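Local coordinates for Lmaj004091aaa (Leishmania major, PDB 1XTP), which probably trimethylates or dimethylates the N-terminal amino group of proteins that begin with X-Pro-Lys, using S-adenosyl-L-methionine as methyl donor, at residues R216-Y221 / K249-K254. Sequence-based numbering, arbitrary orientation.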
loop_
_atom_site.group_PDB
_atom_site.type_symbol
_atom_site.label_atom_id
_atom_site.label_comp_id
_atom_site.label_asym_id
_atom_site.label_seq_id
_atom_site.Cartn_x
_atom_site.Cartn_y
_atom_site.Cartn_z
ATOM N N ARG A 216 0.385 10.691 0.876
ATOM C CA ARG A 216 0.312 11.478 -0.330
ATOM C C ARG A 216 -1.141 11.847 -0.607
ATOM O O ARG A 216 -2.061 11.221 -0.073
ATOM C CB ARG A 216 0.841 10.667 -1.506
ATOM C CG ARG A 216 2.253 10.132 -1.359
ATOM C CD ARG A 216 2.573 9.276 -2.609
ATOM N NE ARG A 216 3.955 8.789 -2.722
ATOM C CZ ARG A 216 4.388 7.599 -2.295
ATOM N NH1 ARG A 216 3.598 6.769 -1.623
ATOM N NH2 ARG A 216 5.642 7.253 -2.485
ATOM N N SER A 217 -1.333 12.859 -1.455
ATOM C CA SER A 217 -2.666 13.264 -1.906
ATOM C C SER A 217 -3.136 12.406 -3.079
ATOM O O SER A 217 -2.336 11.778 -3.784
ATOM C CB SER A 217 -2.653 14.722 -2.342
ATOM O OG SER A 217 -1.777 14.893 -3.452
ATOM N N ASP A 218 -4.448 12.401 -3.291
ATOM C CA ASP A 218 -5.040 11.768 -4.462
ATOM C C ASP A 218 -4.377 12.189 -5.792
ATOM O O ASP A 218 -4.174 11.368 -6.687
ATOM C CB ASP A 218 -6.537 12.128 -4.531
ATOM C CG ASP A 218 -7.206 11.500 -5.705
ATOM O OD1 ASP A 218 -7.304 10.264 -5.694
ATOM O OD2 ASP A 218 -7.598 12.218 -6.642
ATOM N N ILE A 219 -4.100 13.484 -5.932
ATOM C CA ILE A 219 -3.438 14.027 -7.128
ATOM C C ILE A 219 -2.013 13.478 -7.247
ATOM O O ILE A 219 -1.553 13.150 -8.336
ATOM C CB ILE A 219 -3.475 15.579 -7.101
ATOM C CG1 ILE A 219 -4.858 16.026 -7.557
ATOM C CG2 ILE A 219 -2.412 16.218 -8.014
ATOM C CD1 ILE A 219 -5.050 17.511 -7.584
ATOM N N HIS A 220 -1.348 13.339 -6.105
ATOM C CA HIS A 220 -0.001 12.750 -6.043
ATOM C C HIS A 220 -0.051 11.276 -6.487
ATOM O O HIS A 220 0.712 10.874 -7.361
ATOM C CB HIS A 220 0.548 12.918 -4.625
ATOM C CG HIS A 220 2.012 12.653 -4.479
ATOM N ND1 HIS A 220 2.726 13.082 -3.381
ATOM C CD2 HIS A 220 2.892 11.981 -5.264
ATOM C CE1 HIS A 220 3.985 12.697 -3.504
ATOM N NE2 HIS A 220 4.113 12.032 -4.641
ATOM N N TYR A 221 -0.962 10.484 -5.926
ATOM C CA TYR A 221 -1.156 9.076 -6.373
ATOM C C TYR A 221 -1.382 8.941 -7.892
ATOM O O TYR A 221 -0.823 8.066 -8.555
ATOM C CB TYR A 221 -2.342 8.406 -5.634
ATOM C CG TYR A 221 -2.089 8.184 -4.167
ATOM C CD1 TYR A 221 -0.947 7.495 -3.735
ATOM C CD2 TYR A 221 -2.955 8.690 -3.199
ATOM C CE1 TYR A 221 -0.695 7.306 -2.388
ATOM C CE2 TYR A 221 -2.706 8.508 -1.838
ATOM C CZ TYR A 221 -1.566 7.816 -1.434
ATOM O OH TYR A 221 -1.293 7.606 -0.090
ATOM N N LYS A 249 -8.800 5.937 1.013
ATOM C CA LYS A 249 -9.300 5.751 -0.346
ATOM C C LYS A 249 -8.896 4.397 -0.971
ATOM O O LYS A 249 -7.769 3.922 -0.846
ATOM C CB LYS A 249 -8.849 6.906 -1.259
ATOM C CG LYS A 249 -9.853 7.212 -2.358
ATOM C CD LYS A 249 -9.501 8.432 -3.205
ATOM C CE LYS A 249 -10.395 8.528 -4.446
ATOM N NZ LYS A 249 -9.780 9.334 -5.552
HETATM N N MSE A 250 -9.845 3.798 -1.658
HETATM C CA MSE A 250 -9.606 2.599 -2.446
HETATM C C MSE A 250 -9.579 2.935 -3.928
HETATM O O MSE A 250 -10.406 3.703 -4.405
HETATM C CB MSE A 250 -10.734 1.612 -2.200
HETATM C CG MSE A 250 -10.728 1.038 -0.815
HETATM SE SE MSE A 250 -12.398 0.148 -0.393
HETATM C CE MSE A 250 -13.432 1.732 0.176
ATOM N N TYR A 251 -8.629 2.333 -4.638
ATOM C CA TYR A 251 -8.530 2.399 -6.078
ATOM C C TYR A 251 -8.461 0.994 -6.665
ATOM O O TYR A 251 -7.709 0.153 -6.173
ATOM C CB TYR A 251 -7.246 3.103 -6.501
ATOM C CG TYR A 251 -7.022 4.483 -5.943
ATOM C CD1 TYR A 251 -6.324 4.658 -4.751
ATOM C CD2 TYR A 251 -7.446 5.620 -6.634
ATOM C CE1 TYR A 251 -6.088 5.911 -4.238
ATOM C CE2 TYR A 251 -7.198 6.900 -6.129
ATOM C CZ TYR A 251 -6.517 7.027 -4.934
ATOM O OH TYR A 251 -6.265 8.261 -4.404
ATOM N N ALA A 252 -9.237 0.748 -7.715
ATOM C CA ALA A 252 -9.082 -0.465 -8.527
ATOM C C ALA A 252 -8.356 -0.072 -9.800
ATOM O O ALA A 252 -8.852 0.763 -10.545
ATOM C CB ALA A 252 -10.396 -1.052 -8.860
ATOM N N LEU A 253 -7.191 -0.674 -10.035
ATOM C CA LEU A 253 -6.299 -0.261 -11.122
ATOM C C LEU A 253 -6.039 -1.438 -12.070
ATOM O O LEU A 253 -5.956 -2.585 -11.637
ATOM C CB LEU A 253 -4.960 0.264 -10.559
ATOM C CG LEU A 253 -5.014 1.291 -9.407
ATOM C CD1 LEU A 253 -3.707 1.348 -8.645
ATOM C CD2 LEU A 253 -5.370 2.668 -9.933
ATOM N N LYS A 254 -5.909 -1.133 -13.358
ATOM C CA LYS A 254 -5.581 -2.120 -14.387
ATOM C C LYS A 254 -4.465 -1.611 -15.290
ATOM O O LYS A 254 -4.235 -0.410 -15.370
ATOM C CB LYS A 254 -6.804 -2.429 -15.236
ATOM C CG LYS A 254 -7.706 -3.461 -14.623
ATOM C CD LYS A 254 -8.787 -3.915 -15.593
ATOM C CE LYS A 254 -9.418 -5.214 -15.132
ATOM N NZ LYS A 254 -8.734 -6.433 -15.651
ATOM O OXT LYS A 254 -3.779 -2.384 -15.971
#
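Asp218 joins the first turn of helix 218-228 to strand 248-253 through a single carboxylate oxygen, OD1, which accepts two hydrogen bonds. Tyr251 OH donates to Asp218 OD1 at 2.6 Å. The hydroxyl is received on the anti lone pair of OD1, the one turned away from OD2, and OD1 lies at the edge of the Tyr251 ring; carboxylate and ring planes are only 7° apart, so phenol and carboxylate form one nearly flat unit. Lys249 instead brings its ammonium from above the carboxylate plane, 57° out of it, with NZ 2.6 Å from Asp218 OD1, closing a salt bridge. Asp218 reaches both donors because CG stands anti to the backbone N (chi1 -180°), while the lysine chain is extended beyond CG.

The charges continue past this pair: Lys249 NZ also bridges to Glu235 on strand 232-237, and Asp218 OD2 to Lys222 one helical turn on. Such a network would probably favour the ionised carboxylate.

The seven-stranded sheet, ordered 3-2-1-4-5-7-6, is that of the Rossmann-like fold of S-adenosylmethionine-dependent methyltransferases. Strand 248-253 is its antiparallel seventh strand, set between 191-198 and 232-237, and the helix packs on one face of it. At the helix start, Ser217 is the N-cap: His220 N donates to Ser217 OG at 3.1 Å.

Between the two segments the apolar contact is that of the two tyrosines, whose side chains cross at about a right angle. CD2 of Tyr221 meets Tyr251 CZ at 4.3 Å, with the hydroxyl OH of Tyr251 closer, 3.5 Å from CD2. The hydroxyl of Tyr221 bonds to Asn198 O, and its ring meets Phe195 edge-to-face, tying this residue to the neighbouring strand 191-198.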